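Local structure of PHD finger protein 14 (7D86) at residues A23-Q28 against V36-Y41; E87-R92 against P115-E120; S132-T137 against F156-C161; E165-E170 against F192-K197. The protein binds histone H3, preferring the unmodified form, through the zinc-finger module of which this chain is made, and represses PDGFRA expression. One frame throughout, in Å; residues are numbered along the deposited sequence.

Interaction 1: A23-Q28 against V36-Y41; sequences ADEIIQ and VHEGCY. With ZN (zinc ion), chain E.
Asp-24 OD1 takes a nearly straight hydrogen bond from Gly-39 N at 2.8 Å. The N-H comes from above the carboxylate plane, 41° out of it. Asp-24 can reach there because its CG lies opposite the backbone N (chi1 -165°), which lays the carboxylate at the start of the turn after His-37. Asp-24 OD1 also sits 3.5 Å from His-37 CB. Glu-38 reaches back across to 23-28. Its extended chain crosses Ile-27, with CG near the CG2 branch. Glu-38 OE1 accepts Glu-25 N at 3.1 Å, again from above the carboxylate plane. Glu-38 N in turn donates to Glu-25 O at 2.9 Å, so Glu-25 and Glu-38 are joined twice. The two carboxylates of Asp-24 and Glu-38 lie near each other, which may raise the proton affinity of one of them. Further along, Ile-27 and Val-36 form an antiparallel hydrogen-bonded pair. Their side chains run alongside, with Ile-27 CG1 4.0 Å from Val-36 CG1. Ile-26 and His-37 point to the other side of this ribbon. Ile-26 CG1 lies 3.5 Å from His-37 CD2, while NE2 of the ring is bonded to Asn-19 O. His-37 ND1, the other ring nitrogen, binds zinc at 2.1 Å. Cys-40 SG, Cys-12 and Cys-15 complete the metal site. The hairpin thus leads into His-37 and Cys-40, the second ligand pair of one of the two interleaved zinc sites of a PHD finger.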
loop_
_atom_site.group_PDB
_atom_site.type_symbol
_atom_site.label_atom_id
_atom_site.label_comp_id
_atom_site.label_asym_id
_atom_site.label_seq_id
_atom_site.Cartn_x
_atom_site.Cartn_y
_atom_site.Cartn_z
ATOM N N ALA A 23 3.178 10.354 -19.433
ATOM C CA ALA A 23 1.928 9.604 -19.354
ATOM C C ALA A 23 1.454 9.465 -17.912
ATOM O O ALA A 23 0.287 9.735 -17.603
ATOM C CB ALA A 23 2.100 8.230 -20.002
ATOM N N ASP A 24 2.342 9.046 -17.016
ATOM C CA ASP A 24 1.995 8.809 -15.618
ATOM C C ASP A 24 2.731 9.829 -14.755
ATOM O O ASP A 24 3.907 9.649 -14.426
ATOM C CB ASP A 24 2.339 7.381 -15.208
ATOM C CG ASP A 24 1.681 6.977 -13.906
ATOM O OD1 ASP A 24 0.985 7.822 -13.305
ATOM O OD2 ASP A 24 1.856 5.814 -13.487
ATOM N N GLU A 25 2.031 10.897 -14.386
ATOM C CA GLU A 25 2.598 11.922 -13.525
ATOM C C GLU A 25 2.272 11.628 -12.067
ATOM O O GLU A 25 1.285 10.958 -11.752
ATOM C CB GLU A 25 2.075 13.308 -13.909
ATOM C CG GLU A 25 2.548 13.788 -15.271
ATOM C CD GLU A 25 2.326 15.273 -15.480
ATOM O OE1 GLU A 25 1.285 15.790 -15.025
ATOM O OE2 GLU A 25 3.198 15.925 -16.095
ATOM N N ILE A 26 3.119 12.131 -11.177
ATOM C CA ILE A 26 2.879 12.050 -9.741
ATOM C C ILE A 26 2.074 13.280 -9.337
ATOM O O ILE A 26 2.581 14.403 -9.371
ATOM C CB ILE A 26 4.191 11.955 -8.955
ATOM C CG1 ILE A 26 4.827 10.574 -9.151
ATOM C CG2 ILE A 26 3.956 12.244 -7.477
ATOM C CD1 ILE A 26 6.044 10.325 -8.280
ATOM N N ILE A 27 0.819 13.071 -8.962
ATOM C CA ILE A 27 -0.064 14.152 -8.561
ATOM C C ILE A 27 -0.100 14.205 -7.043
ATOM O O ILE A 27 0.266 13.256 -6.347
ATOM C CB ILE A 27 -1.485 13.989 -9.142
ATOM C CG1 ILE A 27 -2.091 12.663 -8.677
ATOM C CG2 ILE A 27 -1.448 14.069 -10.664
ATOM C CD1 ILE A 27 -3.508 12.434 -9.155
ATOM N N GLN A 28 -0.543 15.344 -6.515
ATOM C CA GLN A 28 -0.517 15.592 -5.083
ATOM C C GLN A 28 -1.870 16.112 -4.634
ATOM O O GLN A 28 -2.451 16.991 -5.284
ATOM C CB GLN A 28 0.588 16.589 -4.716
ATOM C CG GLN A 28 0.666 16.917 -3.238
ATOM C CD GLN A 28 1.908 17.720 -2.903
ATOM O OE1 GLN A 28 2.272 18.651 -3.626
ATOM N NE2 GLN A 28 2.576 17.353 -1.814
ATOM N N VAL A 36 0.959 10.549 -5.372
ATOM C CA VAL A 36 0.689 9.244 -5.966
ATOM C C VAL A 36 0.790 9.363 -7.475
ATOM O O VAL A 36 0.473 10.407 -8.059
ATOM C CB VAL A 36 -0.697 8.714 -5.516
ATOM C CG1 VAL A 36 -1.822 9.608 -6.052
ATOM C CG2 VAL A 36 -0.894 7.263 -5.950
ATOM N N HIS A 37 1.281 8.294 -8.117
ATOM C CA HIS A 37 1.164 8.155 -9.559
ATOM C C HIS A 37 -0.305 8.151 -9.953
ATOM O O HIS A 37 -1.133 7.514 -9.295
ATOM C CB HIS A 37 1.804 6.843 -10.041
ATOM C CG HIS A 37 3.302 6.854 -10.093
ATOM N ND1 HIS A 37 4.072 5.951 -9.391
ATOM C CD2 HIS A 37 4.168 7.617 -10.803
ATOM C CE1 HIS A 37 5.350 6.174 -9.647
ATOM N NE2 HIS A 37 5.436 7.179 -10.500
ATOM N N GLU A 38 -0.625 8.865 -11.035
ATOM C CA GLU A 38 -1.925 8.696 -11.678
ATOM C C GLU A 38 -2.243 7.218 -11.881
ATOM O O GLU A 38 -3.327 6.745 -11.518
ATOM C CB GLU A 38 -1.945 9.426 -13.024
ATOM C CG GLU A 38 -1.955 10.936 -12.941
ATOM C CD GLU A 38 -1.679 11.582 -14.286
ATOM O OE1 GLU A 38 -0.942 10.979 -15.095
ATOM O OE2 GLU A 38 -2.197 12.687 -14.539
ATOM N N GLY A 39 -1.294 6.471 -12.450
ATOM C CA GLY A 39 -1.499 5.061 -12.733
ATOM C C GLY A 39 -1.582 4.187 -11.501
ATOM O O GLY A 39 -2.095 3.068 -11.586
ATOM N N CYS A 40 -1.105 4.668 -10.357
ATOM C CA CYS A 40 -1.236 3.914 -9.117
ATOM C C CYS A 40 -2.517 4.231 -8.355
ATOM O O CYS A 40 -2.772 3.605 -7.321
ATOM C CB CYS A 40 -0.025 4.161 -8.212
ATOM S SG CYS A 40 1.521 3.452 -8.830
ATOM N N TYR A 41 -3.336 5.173 -8.840
ATOM C CA TYR A 41 -4.556 5.565 -8.146
ATOM C C TYR A 41 -5.803 5.461 -9.013
ATOM O O TYR A 41 -6.886 5.860 -8.567
ATOM C CB TYR A 41 -4.427 7.002 -7.619
ATOM C CG TYR A 41 -5.347 7.335 -6.461
ATOM C CD1 TYR A 41 -5.327 6.576 -5.301
ATOM C CD2 TYR A 41 -6.209 8.432 -6.515
ATOM C CE1 TYR A 41 -6.144 6.873 -4.237
ATOM C CE2 TYR A 41 -7.041 8.740 -5.452
ATOM C CZ TYR A 41 -7.001 7.960 -4.314
ATOM O OH TYR A 41 -7.815 8.261 -3.248
HETATM ZN ZN ZN E . 3.302 4.671 -7.977
#

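Interaction 2: E87-R92 against P115-E120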
loop_
_atom_site.group_PDB
_atom_site.type_symbol
_atom_site.label_atom_id
_atom_site.label_comp_id
_atom_site.label_asym_id
_atom_site.label_seq_id
_atom_site.Cartn_x
_atom_site.Cartn_y
_atom_site.Cartn_z
ATOM N N GLU A 87 -12.243 3.864 -1.106
ATOM C CA GLU A 87 -13.424 3.420 -0.381
ATOM C C GLU A 87 -13.785 1.990 -0.770
ATOM O O GLU A 87 -13.637 1.594 -1.929
ATOM C CB GLU A 87 -14.601 4.363 -0.667
ATOM C CG GLU A 87 -15.743 4.260 0.324
ATOM C CD GLU A 87 -16.739 5.411 0.188
ATOM O OE1 GLU A 87 -16.781 6.054 -0.885
ATOM O OE2 GLU A 87 -17.473 5.677 1.163
ATOM N N THR A 88 -14.255 1.211 0.206
ATOM C CA THR A 88 -14.738 -0.139 -0.067
ATOM C C THR A 88 -16.216 -0.115 -0.437
ATOM O O THR A 88 -16.888 0.917 -0.362
ATOM C CB THR A 88 -14.539 -1.073 1.127
ATOM O OG1 THR A 88 -15.505 -0.773 2.147
ATOM C CG2 THR A 88 -13.135 -0.935 1.690
ATOM N N ASP A 89 -16.734 -1.290 -0.813
ATOM C CA ASP A 89 -18.151 -1.421 -1.141
ATOM C C ASP A 89 -19.036 -1.071 0.046
ATOM O O ASP A 89 -20.074 -0.426 -0.118
ATOM C CB ASP A 89 -18.452 -2.844 -1.608
ATOM C CG ASP A 89 -18.379 -2.990 -3.104
ATOM O OD1 ASP A 89 -18.069 -1.991 -3.786
ATOM O OD2 ASP A 89 -18.637 -4.107 -3.599
ATOM N N ALA A 90 -18.652 -1.495 1.244
ATOM C CA ALA A 90 -19.466 -1.297 2.434
ATOM C C ALA A 90 -19.259 0.064 3.078
ATOM O O ALA A 90 -19.638 0.242 4.240
ATOM C CB ALA A 90 -19.177 -2.400 3.453
ATOM N N GLY A 91 -18.661 1.017 2.368
ATOM C CA GLY A 91 -18.487 2.356 2.887
ATOM C C GLY A 91 -17.294 2.559 3.793
ATOM O O GLY A 91 -17.232 3.580 4.479
ATOM N N ARG A 92 -16.348 1.623 3.833
ATOM C CA ARG A 92 -15.163 1.782 4.655
ATOM C C ARG A 92 -13.980 2.092 3.748
ATOM O O ARG A 92 -14.141 2.317 2.549
ATOM C CB ARG A 92 -14.956 0.541 5.526
ATOM C CG ARG A 92 -16.104 0.347 6.517
ATOM C CD ARG A 92 -15.885 -0.843 7.440
ATOM N NE ARG A 92 -17.011 -1.029 8.348
ATOM C CZ ARG A 92 -18.129 -1.663 8.017
ATOM N NH1 ARG A 92 -19.114 -1.788 8.899
ATOM N NH2 ARG A 92 -18.263 -2.169 6.799
ATOM N N PRO A 115 -15.322 0.626 -6.375
ATOM C CA PRO A 115 -14.788 0.470 -5.018
ATOM C C PRO A 115 -14.061 -0.849 -4.818
ATOM O O PRO A 115 -14.265 -1.829 -5.535
ATOM C CB PRO A 115 -16.037 0.537 -4.131
ATOM C CG PRO A 115 -17.069 1.218 -4.958
ATOM C CD PRO A 115 -16.783 0.820 -6.369
ATOM N N VAL A 116 -13.199 -0.857 -3.802
ATOM C CA VAL A 116 -12.578 -2.097 -3.363
ATOM C C VAL A 116 -13.649 -3.010 -2.791
ATOM O O VAL A 116 -14.463 -2.594 -1.958
ATOM C CB VAL A 116 -11.482 -1.804 -2.330
ATOM C CG1 VAL A 116 -10.782 -3.105 -1.921
ATOM C CG2 VAL A 116 -10.488 -0.797 -2.885
ATOM N N THR A 117 -13.663 -4.261 -3.240
ATOM C CA THR A 117 -14.606 -5.260 -2.751
ATOM C C THR A 117 -13.861 -6.231 -1.848
ATOM O O THR A 117 -12.933 -6.913 -2.296
ATOM C CB THR A 117 -15.276 -6.017 -3.898
ATOM O OG1 THR A 117 -15.956 -5.098 -4.761
ATOM C CG2 THR A 117 -16.284 -7.018 -3.347
ATOM N N LEU A 118 -14.265 -6.285 -0.584
ATOM C CA LEU A 118 -13.748 -7.255 0.368
ATOM C C LEU A 118 -14.758 -8.383 0.538
ATOM O O LEU A 118 -15.967 -8.143 0.627
ATOM C CB LEU A 118 -13.460 -6.595 1.716
ATOM C CG LEU A 118 -12.579 -5.343 1.660
ATOM C CD1 LEU A 118 -12.267 -4.830 3.056
ATOM C CD2 LEU A 118 -11.297 -5.619 0.890
ATOM N N THR A 119 -14.256 -9.607 0.587
ATOM C CA THR A 119 -15.080 -10.803 0.653
ATOM C C THR A 119 -15.199 -11.305 2.084
ATOM O O THR A 119 -14.480 -10.871 2.986
ATOM C CB THR A 119 -14.477 -11.897 -0.222
ATOM O OG1 THR A 119 -13.220 -12.286 0.341
ATOM C CG2 THR A 119 -14.254 -11.376 -1.630
ATOM N N GLU A 120 -16.126 -12.244 2.279
ATOM C CA GLU A 120 -16.197 -12.960 3.546
ATOM C C GLU A 120 -14.843 -13.534 3.921
ATOM O O GLU A 120 -14.463 -13.528 5.096
ATOM C CB GLU A 120 -17.223 -14.090 3.470
ATOM C CG GLU A 120 -18.642 -13.665 3.232
ATOM C CD GLU A 120 -19.615 -14.781 3.549
ATOM O OE1 GLU A 120 -19.619 -15.250 4.707
ATOM O OE2 GLU A 120 -20.356 -15.202 2.638
#
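Thr-88 and Val-116 bring their backbones together, with CA atoms 4.4 Å apart, and this is the tight part of the contact. Val-116 N donates to Glu-87 O at 3.1 Å, in the carbonyl plane. Val-116 O accepts Asp-89 N at 2.9 Å. Val-116 O also lies 3.1 Å from Thr-88 CA, so a CA-H...O contact adds to the bridge. The buried side chains meet more gently. Thr-88 CG2 approaches Leu-118 CD1 at 4.2 Å, and Val-94 of strand 93-95 packs against both Thr-88 and Val-116. Thr-88 OG1 turns back to its own loop. Thr-88 OG1 stands between the backbone N and the carbonyl carbon (chi1 75°) and there accepts Arg-92 N at 3.0 Å. This bond ties the residue after the type I turn (Thr-88 to Gly-91) back to the first residue of that turn.

The outer side is looser. Asp-89 and Pro-115 are both exposed, and the Asp-89 carboxylate divides its two oxygens. Asp-89 OD1 rests against the proline ring, 3.3 Å from Pro-115 CB, with the two side chains crossing at about a right angle. Asp-89 OD2 receives a weak hydrogen bond from Thr-117 OG1 at 3.1 Å. The contact thus pins the turn between strands 85-87 and 93-95 of the C2HC pre-PHD zinc finger to the connection that leads toward the second PHD finger, within the extended PHD domain.

Interaction 3: S132-T137 against F156-C161. With ZN (zinc ion), chain D; EDO (1,2-ethanediol), chain H.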
loop_
_atom_site.group_PDB
_atom_site.type_symbol
_atom_site.label_atom_id
_atom_site.label_comp_id
_atom_site.label_asym_id
_atom_site.label_seq_id
_atom_site.Cartn_x
_atom_site.Cartn_y
_atom_site.Cartn_z
ATOM N N SER A 132 4.860 -8.903 12.692
ATOM C CA SER A 132 6.177 -8.911 13.313
ATOM C C SER A 132 6.917 -7.592 13.159
ATOM O O SER A 132 7.993 -7.431 13.750
ATOM C CB SER A 132 7.026 -10.037 12.713
ATOM O OG SER A 132 7.168 -9.853 11.312
ATOM N N LEU A 133 6.381 -6.649 12.385
ATOM C CA LEU A 133 7.064 -5.391 12.115
ATOM C C LEU A 133 6.408 -4.176 12.760
ATOM O O LEU A 133 6.860 -3.055 12.513
ATOM C CB LEU A 133 7.152 -5.168 10.603
ATOM C CG LEU A 133 7.990 -6.198 9.856
ATOM C CD1 LEU A 133 7.918 -5.935 8.362
ATOM C CD2 LEU A 133 9.418 -6.128 10.356
ATOM N N CYS A 134 5.369 -4.360 13.571
ATOM C CA CYS A 134 4.598 -3.223 14.066
ATOM C C CYS A 134 5.433 -2.358 15.009
ATOM O O CYS A 134 6.101 -2.862 15.915
ATOM C CB CYS A 134 3.334 -3.711 14.777
ATOM S SG CYS A 134 1.781 -3.373 13.886
ATOM N N GLU A 135 5.395 -1.043 14.787
ATOM C CA GLU A 135 6.073 -0.126 15.702
ATOM C C GLU A 135 5.335 -0.034 17.031
ATOM O O GLU A 135 5.958 0.094 18.093
ATOM C CB GLU A 135 6.192 1.262 15.071
ATOM C CG GLU A 135 6.832 1.264 13.699
ATOM C CD GLU A 135 6.616 2.567 12.960
ATOM O OE1 GLU A 135 7.196 3.591 13.375
ATOM O OE2 GLU A 135 5.854 2.568 11.970
ATOM N N ASP A 136 4.011 -0.100 16.987
ATOM C CA ASP A 136 3.169 0.028 18.166
ATOM C C ASP A 136 2.589 -1.343 18.495
ATOM O O ASP A 136 1.784 -1.883 17.730
ATOM C CB ASP A 136 2.063 1.051 17.926
ATOM C CG ASP A 136 1.377 1.476 19.203
ATOM O OD1 ASP A 136 1.153 0.623 20.085
ATOM O OD2 ASP A 136 1.060 2.673 19.320
ATOM N N THR A 137 2.989 -1.885 19.648
ATOM C CA THR A 137 2.572 -3.226 20.050
ATOM C C THR A 137 1.054 -3.380 20.069
ATOM O O THR A 137 0.539 -4.465 19.775
ATOM C CB THR A 137 3.169 -3.548 21.424
ATOM O OG1 THR A 137 4.597 -3.611 21.314
ATOM C CG2 THR A 137 2.647 -4.872 21.959
ATOM N N PHE A 156 5.124 -12.826 9.026
ATOM C CA PHE A 156 3.894 -12.079 8.783
ATOM C C PHE A 156 4.048 -10.608 9.154
ATOM O O PHE A 156 4.698 -10.266 10.149
ATOM C CB PHE A 156 2.727 -12.681 9.562
ATOM C CG PHE A 156 2.427 -14.095 9.181
ATOM C CD1 PHE A 156 1.870 -14.389 7.946
ATOM C CD2 PHE A 156 2.718 -15.134 10.043
ATOM C CE1 PHE A 156 1.606 -15.709 7.580
ATOM C CE2 PHE A 156 2.452 -16.445 9.683
ATOM C CZ PHE A 156 1.897 -16.729 8.447
ATOM N N PHE A 157 3.410 -9.745 8.365
ATOM C CA PHE A 157 3.449 -8.312 8.618
ATOM C C PHE A 157 2.312 -7.627 7.873
ATOM O O PHE A 157 1.839 -8.114 6.846
ATOM C CB PHE A 157 4.794 -7.697 8.200
ATOM C CG PHE A 157 5.484 -8.435 7.082
ATOM C CD1 PHE A 157 4.976 -8.408 5.794
ATOM C CD2 PHE A 157 6.657 -9.139 7.323
ATOM C CE1 PHE A 157 5.617 -9.095 4.760
ATOM C CE2 PHE A 157 7.303 -9.820 6.293
ATOM C CZ PHE A 157 6.780 -9.791 5.012
ATOM N N HIS A 158 1.881 -6.483 8.405
ATOM C CA HIS A 158 0.948 -5.646 7.665
ATOM C C HIS A 158 1.610 -5.157 6.389
ATOM O O HIS A 158 2.830 -4.983 6.328
ATOM C CB HIS A 158 0.524 -4.428 8.498
ATOM C CG HIS A 158 -0.233 -4.772 9.736
ATOM N ND1 HIS A 158 0.256 -4.521 11.001
ATOM C CD2 HIS A 158 -1.450 -5.342 9.904
ATOM C CE1 HIS A 158 -0.627 -4.925 11.895
ATOM N NE2 HIS A 158 -1.671 -5.426 11.256
ATOM N N VAL A 159 0.788 -4.896 5.368
ATOM C CA VAL A 159 1.321 -4.422 4.093
ATOM C C VAL A 159 2.060 -3.104 4.276
ATOM O O VAL A 159 3.139 -2.899 3.714
ATOM C CB VAL A 159 0.199 -4.291 3.050
ATOM C CG1 VAL A 159 0.757 -3.705 1.753
ATOM C CG2 VAL A 159 -0.455 -5.648 2.810
ATOM N N THR A 160 1.488 -2.184 5.061
ATOM C CA THR A 160 2.113 -0.876 5.232
ATOM C C THR A 160 3.329 -0.936 6.147
ATOM O O THR A 160 4.251 -0.124 5.998
ATOM C CB THR A 160 1.095 0.132 5.765
ATOM O OG1 THR A 160 0.392 -0.432 6.881
ATOM C CG2 THR A 160 0.092 0.492 4.671
ATOM N N CYS A 161 3.346 -1.876 7.094
ATOM C CA CYS A 161 4.541 -2.082 7.900
ATOM C C CYS A 161 5.680 -2.617 7.043
ATOM O O CYS A 161 6.825 -2.165 7.162
ATOM C CB CYS A 161 4.232 -3.025 9.067
ATOM S SG CYS A 161 3.127 -2.315 10.350
HETATM ZN ZN ZN D . 2.168 -3.977 11.642
HETATM C C1 EDO H . 2.482 0.955 12.637
HETATM O O1 EDO H . 3.773 0.331 12.617
HETATM C C2 EDO H . 1.992 1.007 14.079
HETATM O O2 EDO H . 2.095 -0.307 14.645
#
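Ser-132 and Phe-156 meet through one carbonyl. Phe-156 O accepts Ser-132 N at 2.9 Å and Ser-132 OG at 2.8 Å, and the two donors come from opposite faces of the carbonyl plane. OG stands between the backbone N and the carbonyl carbon (chi1 60°), beside its own N-H, so both groups of one residue hold the same oxygen. OG also lies at the edge of the Phe-157 ring.

Leu-133 can be followed outward. Leu-133 CB rests on Cys-161 CB at 3.9 Å. CG comes next to Phe-157 CB. Leu-133 CD1 goes further, to 3.6 Å from Phe-157 CB and beside CD2 of the ring. The two side chains run alongside each other.

This core borders the first zinc site of the second PHD finger, made of three cysteines and a histidine. Cys-134 SG, Cys-161 SG and His-158 ND1 bind the zinc, the last at 2.1 Å, and Cys-131 is the fourth ligand. Cys-134 SG lies in the plane of the His-158 ring, at its edge, 3.5 Å from His-158 ND1. With ND1 on zinc and NE2 on Thr-142 O, the ring is held at both nitrogens. An ethanediol, probably from crystallisation, bonds to Glu-135 N and Asp-136 N beside the metal site.

Interaction 4: E165-E170 against F192-K197; sequences EGLLSE and FDRKWK
Arg-194 grips Glu-165 side-on. Arg-194 NE donates to Glu-165 O at 2.9 Å and Arg-194 NH1 to the same oxygen at 3.3 Å, with the oxygen almost in the guanidinium plane. The NE bond is nearly straight. A bend at chi3 (83°) turns the head back to this carbonyl. Arg-194 NH1 also forms a salt bridge with Glu-165 OE1 at 3.0 Å. The Glu-165 chain is itself bent, at chi2 (-66°), and its carboxylate plane is tilted 44° from the guanidinium. Below the head, Arg-194 CD lies 3.6 Å from Leu-167 CD2, and the two side chains run alongside each other. Gly-166 takes positive phi in a Schellman motif that ends helix 159-164, and the chain then enters strand 168-170. Helix 191-204 packs on this corner of the second PHD finger, with Lys-197 CB close to Gly-166 CA. Lys-197 leaves the helix fully extended beyond CG. Lys-197 CD has Gly-166 O and Leu-168 O both within 3.6 Å. Lys-197 NZ donates to Leu-168 O at 2.8 Å, from above the carbonyl plane. A water links Lys-197 NZ to Gly-166 O, a second partner for the ammonium. Ser-169 OG is joined to Asp-193 OD2 by another water. The other carboxylate oxygen, Asp-193 OD1, accepts Trp-196 NE1 at 3.2 Å, and Lys-197 CG rests on one face of that indole, toward its rim.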
loop_
_atom_site.group_PDB
_atom_site.type_symbol
_atom_site.label_atom_id
_atom_site.label_comp_id
_atom_site.label_asym_id
_atom_site.label_seq_id
_atom_site.Cartn_x
_atom_site.Cartn_y
_atom_site.Cartn_z
ATOM N N GLU A 165 9.453 -0.768 5.734
ATOM C CA GLU A 165 10.760 -1.415 5.798
ATOM C C GLU A 165 11.350 -1.706 4.420
ATOM O O GLU A 165 12.419 -2.336 4.339
ATOM C CB GLU A 165 10.651 -2.708 6.611
ATOM C CG GLU A 165 10.376 -2.487 8.093
ATOM C CD GLU A 165 11.536 -1.807 8.805
ATOM O OE1 GLU A 165 12.684 -1.905 8.319
ATOM O OE2 GLU A 165 11.305 -1.164 9.850
ATOM N N GLY A 166 10.692 -1.267 3.348
ATOM C CA GLY A 166 11.223 -1.440 2.008
ATOM C C GLY A 166 11.056 -2.843 1.459
ATOM O O GLY A 166 11.863 -3.283 0.633
ATOM N N LEU A 167 10.026 -3.559 1.893
ATOM C CA LEU A 167 9.901 -4.990 1.617
ATOM C C LEU A 167 8.915 -5.325 0.502
ATOM O O LEU A 167 8.842 -6.487 0.091
ATOM C CB LEU A 167 9.489 -5.728 2.898
ATOM C CG LEU A 167 10.426 -5.511 4.091
ATOM C CD1 LEU A 167 9.923 -6.278 5.297
ATOM C CD2 LEU A 167 11.841 -5.954 3.731
ATOM N N LEU A 168 8.151 -4.355 0.003
ATOM C CA LEU A 168 7.154 -4.609 -1.030
ATOM C C LEU A 168 7.773 -4.393 -2.401
ATOM O O LEU A 168 8.449 -3.387 -2.634
ATOM C CB LEU A 168 5.937 -3.694 -0.867
ATOM C CG LEU A 168 5.214 -3.699 0.477
ATOM C CD1 LEU A 168 4.001 -2.774 0.425
ATOM C CD2 LEU A 168 4.796 -5.126 0.853
ATOM N N SER A 169 7.541 -5.348 -3.305
ATOM C CA SER A 169 8.058 -5.284 -4.662
ATOM C C SER A 169 6.934 -5.502 -5.662
ATOM O O SER A 169 5.928 -6.156 -5.371
ATOM C CB SER A 169 9.164 -6.336 -4.899
ATOM O OG SER A 169 10.231 -6.192 -3.980
ATOM N N GLU A 170 7.121 -4.951 -6.855
ATOM C CA GLU A 170 6.255 -5.240 -7.991
ATOM C C GLU A 170 7.136 -5.710 -9.138
ATOM O O GLU A 170 8.061 -4.999 -9.537
ATOM C CB GLU A 170 5.437 -4.015 -8.407
ATOM C CG GLU A 170 4.520 -4.269 -9.604
ATOM C CD GLU A 170 3.726 -3.034 -10.015
ATOM O OE1 GLU A 170 2.825 -3.165 -10.870
ATOM O OE2 GLU A 170 3.998 -1.937 -9.482
ATOM N N PHE A 192 19.531 -4.032 -1.986
ATOM C CA PHE A 192 19.511 -2.790 -2.753
ATOM C C PHE A 192 18.103 -2.212 -2.818
ATOM O O PHE A 192 17.887 -1.011 -2.590
ATOM C CB PHE A 192 20.039 -3.035 -4.166
ATOM C CG PHE A 192 19.947 -1.825 -5.050
ATOM C CD1 PHE A 192 20.928 -0.852 -5.011
ATOM C CD2 PHE A 192 18.877 -1.659 -5.917
ATOM C CE1 PHE A 192 20.847 0.262 -5.825
ATOM C CE2 PHE A 192 18.793 -0.543 -6.729
ATOM C CZ PHE A 192 19.773 0.413 -6.683
ATOM N N ASP A 193 17.127 -3.067 -3.135
ATOM C CA ASP A 193 15.745 -2.620 -3.249
ATOM C C ASP A 193 15.220 -2.094 -1.924
ATOM O O ASP A 193 14.556 -1.053 -1.888
ATOM C CB ASP A 193 14.869 -3.764 -3.764
ATOM C CG ASP A 193 14.983 -3.945 -5.258
ATOM O OD1 ASP A 193 15.577 -3.058 -5.917
ATOM O OD2 ASP A 193 14.481 -4.967 -5.774
ATOM N N ARG A 194 15.511 -2.793 -0.821
ATOM C CA ARG A 194 15.125 -2.287 0.497
ATOM C C ARG A 194 15.668 -0.892 0.741
ATOM O O ARG A 194 14.968 -0.028 1.284
ATOM C CB ARG A 194 15.648 -3.196 1.608
ATOM C CG ARG A 194 14.775 -4.332 2.003
ATOM C CD ARG A 194 15.266 -4.851 3.338
ATOM N NE ARG A 194 14.716 -4.063 4.432
ATOM C CZ ARG A 194 15.235 -4.002 5.651
ATOM N NH1 ARG A 194 14.645 -3.267 6.577
ATOM N NH2 ARG A 194 16.352 -4.661 5.940
ATOM N N LYS A 195 16.927 -0.665 0.373
ATOM C CA LYS A 195 17.594 0.578 0.742
ATOM C C LYS A 195 16.904 1.787 0.113
ATOM O O LYS A 195 16.577 2.760 0.803
ATOM C CB LYS A 195 19.069 0.500 0.351
ATOM C CG LYS A 195 19.952 0.050 1.507
ATOM C CD LYS A 195 21.431 0.140 1.174
ATOM C CE LYS A 195 21.850 -0.997 0.270
ATOM N NZ LYS A 195 23.237 -1.483 0.565
ATOM N N TRP A 196 16.665 1.755 -1.198
ATOM C CA TRP A 196 16.066 2.944 -1.801
ATOM C C TRP A 196 14.576 3.040 -1.489
ATOM O O TRP A 196 14.032 4.151 -1.428
ATOM C CB TRP A 196 16.326 2.999 -3.312
ATOM C CG TRP A 196 15.645 1.948 -4.151
ATOM C CD1 TRP A 196 16.202 0.808 -4.648
ATOM C CD2 TRP A 196 14.287 1.968 -4.617
ATOM N NE1 TRP A 196 15.274 0.113 -5.391
ATOM C CE2 TRP A 196 14.091 0.804 -5.384
ATOM C CE3 TRP A 196 13.221 2.859 -4.458
ATOM C CZ2 TRP A 196 12.872 0.503 -5.984
ATOM C CZ3 TRP A 196 12.016 2.564 -5.054
ATOM C CH2 TRP A 196 11.847 1.390 -5.806
ATOM N N LYS A 197 13.903 1.913 -1.237
ATOM C CA LYS A 197 12.498 1.994 -0.839
ATOM C C LYS A 197 12.350 2.560 0.569
ATOM O O LYS A 197 11.469 3.389 0.820
ATOM C CB LYS A 197 11.824 0.625 -0.935
ATOM C CG LYS A 197 11.648 0.143 -2.357
ATOM C CD LYS A 197 11.303 -1.344 -2.378
ATOM C CE LYS A 197 11.101 -1.820 -3.805
ATOM N NZ LYS A 197 10.977 -3.303 -3.880
HETATM O O HOH W 1 12.325 -4.646 -1.596
HETATM O O HOH W 2 12.790 -7.144 -4.618
HETATM O O HOH W 3 9.231 -2.836 -6.856
#

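Overall arrangement
The four contacts follow one another along the chain, each closing before the next opens. Interaction 1 belongs to the first PHD finger, interaction 2 ties the C2HC pre-PHD finger to the connection after it, and interaction 3 lies in the second PHD finger. Interaction 4 packs the turn and strand after helix 159-164 against helix 191-204. Interactions 3 and 4 are neighbours, with centres about 15 Å apart. Helix 159-164 leads from one to the other, and Leu-133 packs on Leu-167. Interactions 2 and 4 are farthest apart, about 28 Å between centres. Interactions 1 and 3 lie on opposite sides of the chain's centre. These spacings are consistent with the three fingers packing as one histone-binding module.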